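Local structure of ASCH domain (Vibrio cholerae TMA 21, 3S9X) at residues 13-16 / 17-20; 49-53 / 54-58. The protein is of unknown function but carries an ASCH domain of the PUA clan, a relationship consistent with a role in RNA binding. All blocks are in the same frame, centred on the assembly; numbering follows the deposited sequence. Where two conformers were deposited one is given.

Interaction 1 of 2, residues 13-16 / 17-20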
loop_
_atom_site.group_PDB
_atom_site.type_symbol
_atom_site.label_atom_id
_atom_site.label_comp_id
_atom_site.label_asym_id
_atom_site.label_seq_id
_atom_site.Cartn_x
_atom_site.Cartn_y
_atom_site.Cartn_z
ATOM N N PHE A 13 2.098 14.591 11.088
ATOM C CA PHE A 13 3.282 13.801 10.743
ATOM C C PHE A 13 3.720 14.127 9.338
ATOM O O PHE A 13 4.923 14.293 9.053
ATOM C CB PHE A 13 2.956 12.313 10.902
ATOM C CG PHE A 13 4.131 11.358 10.969
ATOM C CD1 PHE A 13 4.938 11.351 12.098
ATOM C CD2 PHE A 13 4.324 10.427 10.008
ATOM C CE1 PHE A 13 5.913 10.380 12.229
ATOM C CE2 PHE A 13 5.285 9.442 10.165
ATOM C CZ PHE A 13 6.094 9.432 11.254
ATOM N N LEU A 14 2.756 14.167 8.412
ATOM C CA LEU A 14 3.042 14.517 7.028
ATOM C C LEU A 14 3.635 15.927 6.909
ATOM O O LEU A 14 4.587 16.129 6.168
ATOM C CB LEU A 14 1.775 14.439 6.228
ATOM C CG LEU A 14 1.820 14.739 4.712
ATOM C CD1 LEU A 14 2.937 13.997 3.922
ATOM C CD2 LEU A 14 0.428 14.502 4.064
ATOM N N GLU A 15 3.090 16.859 7.704
ATOM C CA GLU A 15 3.650 18.223 7.694
ATOM C C GLU A 15 5.067 18.227 8.196
ATOM O O GLU A 15 5.894 19.012 7.715
ATOM C CB GLU A 15 2.791 19.217 8.445
ATOM C CG GLU A 15 1.514 19.506 7.799
ATOM C CD GLU A 15 1.574 20.473 6.552
ATOM O OE1 GLU A 15 0.475 21.081 6.273
ATOM O OE2 GLU A 15 2.661 20.598 5.832
ATOM N N GLN A 16 5.415 17.339 9.159
ATOM C CA GLN A 16 6.796 17.240 9.597
ATOM C C GLN A 16 7.679 16.816 8.451
ATOM O O GLN A 16 8.785 17.374 8.264
ATOM C CB GLN A 16 6.956 16.313 10.809
ATOM C CG GLN A 16 6.371 16.842 12.072
ATOM C CD GLN A 16 6.558 16.019 13.264
ATOM O OE1 GLN A 16 7.052 16.489 14.348
ATOM N NE2 GLN A 16 6.139 14.820 13.157
ATOM N N TYR A 17 7.272 15.804 7.697
ATOM C CA TYR A 17 8.088 15.384 6.560
ATOM C C TYR A 17 8.253 16.566 5.568
ATOM O O TYR A 17 9.323 16.807 5.102
ATOM C CB TYR A 17 7.461 14.187 5.862
ATOM C CG TYR A 17 8.117 13.880 4.536
ATOM C CD1 TYR A 17 9.481 13.664 4.441
ATOM C CD2 TYR A 17 7.376 13.931 3.337
ATOM C CE1 TYR A 17 10.101 13.445 3.222
ATOM C CE2 TYR A 17 8.022 13.692 2.115
ATOM C CZ TYR A 17 9.388 13.432 2.052
ATOM O OH TYR A 17 10.055 13.243 0.871
ATOM N N LEU A 18 7.140 17.154 5.165
ATOM C CA LEU A 18 7.237 18.241 4.169
ATOM C C LEU A 18 8.108 19.375 4.600
ATOM O O LEU A 18 8.842 19.923 3.789
ATOM C CB LEU A 18 5.868 18.653 3.765
ATOM C CG LEU A 18 4.959 17.579 3.120
ATOM C CD1 LEU A 18 3.483 18.133 2.855
ATOM C CD2 LEU A 18 5.564 17.093 1.760
ATOM N N SER A 19 8.123 19.664 5.894
ATOM C CA SER A 19 8.962 20.722 6.386
ATOM C C SER A 19 10.437 20.277 6.514
ATOM O O SER A 19 11.327 21.138 6.637
ATOM C CB SER A 19 8.422 21.384 7.663
ATOM O OG SER A 19 8.409 20.475 8.736
ATOM N N SER A 20 10.733 18.981 6.428
ATOM C CA SER A 20 12.091 18.495 6.628
ATOM C C SER A 20 12.813 18.405 5.272
ATOM O O SER A 20 14.004 18.102 5.187
ATOM C CB SER A 20 11.961 17.032 7.236
ATOM O OG SER A 20 11.683 16.068 6.144
HETATM O O HOH W 1 10.118 18.753 10.206
#
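Leu-18 N donates to Leu-14 O over 2.9 Å, with an almost straight N-H...O angle of 174°. One residue to either side, the same i to i+4 pattern gives Tyr-17 N the carbonyl oxygen Phe-13 O at 3.1 Å and Ser-19 N the oxygen Glu-15 O at 3.0 Å, the latter bond more bent. Around the first of these bonds the leucines pack: CD1 of Leu-14 lies 4.2 Å from CG of Leu-18, and it also sits at the edge of the Tyr-17 ring, close to the ring plane. Leu-14 reaches them because its CG is anti to the backbone N (chi1 -179°), which turns the branched end along the helix toward the following turn. These are the last two turns of helix 8-19, an amphipathic helix whose apolar side, with Phe-13, Leu-14 and Tyr-17, rests on strands 79-83 and 89-102, where leucine and aromatic side chains fill the space between helix and sheet. Tyr-17 is buried, yet its hydroxyl is satisfied by a hydrogen bond to Tyr-29 OH.

Serines suit the end of the helix, where carbonyls run out of NH partners. Ser-20 OG gives its proton to Tyr-17 O at 2.7 Å, and Ser-20 N bonds to the same oxygen, so two donors from one residue grip it. The short hydroxymethyl arm turns back that far because OG stands between the backbone N and the carbonyl carbon (chi1 80°). A water donates to Gln-16 O at 2.7 Å on the exposed side of the helix; Ser-19 OG meets the same water in one of its two conformers, so that this second link is probably held only part of the time.

Interaction 2 of 2, residues 49-53 / 54-58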
loop_
_atom_site.group_PDB
_atom_site.type_symbol
_atom_site.label_atom_id
_atom_site.label_comp_id
_atom_site.label_asym_id
_atom_site.label_seq_id
_atom_site.Cartn_x
_atom_site.Cartn_y
_atom_site.Cartn_z
ATOM N N ASP A 49 5.432 -2.129 10.569
ATOM C CA ASP A 49 6.788 -2.287 11.019
ATOM C C ASP A 49 7.710 -2.855 9.941
ATOM O O ASP A 49 8.858 -2.435 9.843
ATOM C CB ASP A 49 6.834 -3.209 12.274
ATOM C CG ASP A 49 8.113 -3.088 12.994
ATOM O OD1 ASP A 49 8.418 -2.004 13.492
ATOM O OD2 ASP A 49 8.815 -4.100 13.043
ATOM N N LEU A 50 7.235 -3.791 9.140
ATOM C CA LEU A 50 8.009 -4.285 8.009
ATOM C C LEU A 50 8.305 -3.167 7.065
ATOM O O LEU A 50 9.408 -3.082 6.484
ATOM C CB LEU A 50 7.237 -5.394 7.269
ATOM C CG LEU A 50 7.142 -6.744 7.922
ATOM C CD1 LEU A 50 6.135 -7.578 7.150
ATOM C CD2 LEU A 50 8.518 -7.464 8.046
ATOM N N ILE A 51 7.305 -2.292 6.816
ATOM C CA ILE A 51 7.542 -1.178 5.880
ATOM C C ILE A 51 8.588 -0.222 6.473
ATOM O O ILE A 51 9.554 0.160 5.827
ATOM C CB ILE A 51 6.264 -0.401 5.549
ATOM C CG1 ILE A 51 5.285 -1.328 4.785
ATOM C CG2 ILE A 51 6.511 0.887 4.802
ATOM C CD1 ILE A 51 3.868 -0.844 4.612
ATOM N N LEU A 52 8.402 0.139 7.738
ATOM C CA LEU A 52 9.329 0.993 8.493
ATOM C C LEU A 52 10.765 0.556 8.273
ATOM O O LEU A 52 11.676 1.355 8.052
ATOM C CB LEU A 52 8.947 1.065 9.978
ATOM C CG LEU A 52 9.896 1.790 10.940
ATOM C CD1 LEU A 52 9.887 3.311 10.630
ATOM C CD2 LEU A 52 9.470 1.512 12.379
ATOM N N ARG A 53 10.975 -0.750 8.470
ATOM C CA ARG A 53 12.306 -1.380 8.476
ATOM C C ARG A 53 12.851 -1.698 7.076
ATOM O O ARG A 53 13.962 -2.288 6.977
ATOM C CB ARG A 53 12.359 -2.558 9.389
ATOM C CG ARG A 53 12.091 -2.176 10.851
ATOM C CD ARG A 53 12.330 -3.243 11.821
ATOM N NE ARG A 53 11.378 -4.289 11.630
ATOM C CZ ARG A 53 11.560 -5.443 11.034
ATOM N NH1 ARG A 53 10.528 -6.298 10.910
ATOM N NH2 ARG A 53 12.724 -5.725 10.509
ATOM N N GLY A 54 12.092 -1.391 6.015
ATOM C CA GLY A 54 12.552 -1.677 4.676
ATOM C C GLY A 54 12.387 -3.101 4.205
ATOM O O GLY A 54 12.921 -3.471 3.161
ATOM N N GLU A 55 11.666 -3.911 4.977
ATOM C CA GLU A 55 11.401 -5.277 4.589
ATOM C C GLU A 55 10.202 -5.471 3.640
ATOM O O GLU A 55 10.191 -6.383 2.831
ATOM C CB GLU A 55 11.182 -6.101 5.844
ATOM C CG GLU A 55 12.353 -6.335 6.723
ATOM C CD GLU A 55 13.172 -7.422 6.068
ATOM O OE1 GLU A 55 12.779 -8.650 6.112
ATOM O OE2 GLU A 55 14.164 -7.000 5.447
ATOM N N LYS A 56 9.223 -4.581 3.727
ATOM C CA LYS A 56 8.053 -4.590 2.859
ATOM C C LYS A 56 8.171 -3.333 2.026
ATOM O O LYS A 56 8.170 -2.228 2.551
ATOM C CB LYS A 56 6.742 -4.641 3.634
ATOM C CG LYS A 56 5.502 -4.435 2.738
ATOM C CD LYS A 56 4.209 -4.800 3.395
ATOM C CE LYS A 56 3.079 -4.960 2.401
ATOM N NZ LYS A 56 3.262 -6.291 1.726
ATOM N N ARG A 57 8.307 -3.554 0.704
ATOM C CA ARG A 57 8.592 -2.464 -0.250
ATOM C C ARG A 57 7.622 -2.490 -1.423
ATOM O O ARG A 57 7.827 -1.800 -2.432
ATOM C CB ARG A 57 10.053 -2.605 -0.745
ATOM C CG ARG A 57 11.093 -2.576 0.361
ATOM C CD ARG A 57 12.492 -2.699 -0.231
ATOM N NE ARG A 57 12.680 -3.980 -0.948
ATOM C CZ ARG A 57 12.874 -5.178 -0.398
ATOM N NH1 ARG A 57 12.969 -6.243 -1.208
ATOM N NH2 ARG A 57 13.006 -5.318 0.941
ATOM N N ALA A 58 6.532 -3.267 -1.300
ATOM C CA ALA A 58 5.568 -3.420 -2.403
ATOM C C ALA A 58 4.273 -3.900 -1.789
ATOM O O ALA A 58 4.212 -4.430 -0.662
ATOM C CB ALA A 58 6.079 -4.393 -3.449
HETATM O O HOH W 2 9.857 -0.140 3.095
#
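Leu-50 O takes two backbone bonds from the residues that follow the helix. Glu-55 N lies 2.8 Å from Leu-50 O and 16° from its carbonyl plane; Lys-56 N, at 3.1 Å from the same oxygen, comes from well above that plane. Gly-54 N meanwhile bonds to Ile-51 O. With its positive phi of 80°, Gly-54 reverses the chain at the end of helix 41-52 in a Schellman motif, a conformation that glycine, lacking a CB, adopts without strain. A water donates to both Ile-51 O and Lys-56 O, tying the last helical turn to the loop that leaves it.

Apolar contacts close over this turn. The CB atoms of Leu-50 and Lys-56 are 3.7 Å apart, and CD2 of Leu-50 meets CB of Glu-55. The aliphatic part of Lys-56 runs past Ile-51, its CG 3.7 Å from CG1, since CG stands opposite the backbone N (chi1 171°) and the chain stays extended as far as CE. A long lysine suits this buried place: its methylenes pack on isoleucine while NZ goes on to Glu-114 and Glu-116.

Among the charged groups, Arg-53 NE forms a salt bridge with Asp-49 OD2, one helical turn back, at 2.9 Å; OD2 lies in the guanidinium plane, but the arginine meets it from above the carboxylate plane. Arg-57 NH2 bonds to Gly-54 O at 2.9 Å, flat in both the carbonyl and guanidinium planes, and so links the arginine side chain back to the carbonyl of the turn glycine. The carboxylate of Glu-55 pairs with Lys-119.

Both interactions are C-terminal helix ends, met in chain order: interaction 1 finishes helix 8-19, and interaction 2 finishes helix 41-52 and leads into strand 58-62. Their centres are 20 Å apart and their nearest atoms about 7 Å, so they do not touch. What they share is the mixed five-stranded sheet: residues 13-20 lie against strands 79-83, 89-102 and 148-158, and residues 49-58 against the last two of these. Interaction 1 sits toward the periphery of the chain, whereas interaction 2 lies nearer its centre, within the ASCH domain, where the turn delivers the chain to strand 58-62 at one margin of the sheet.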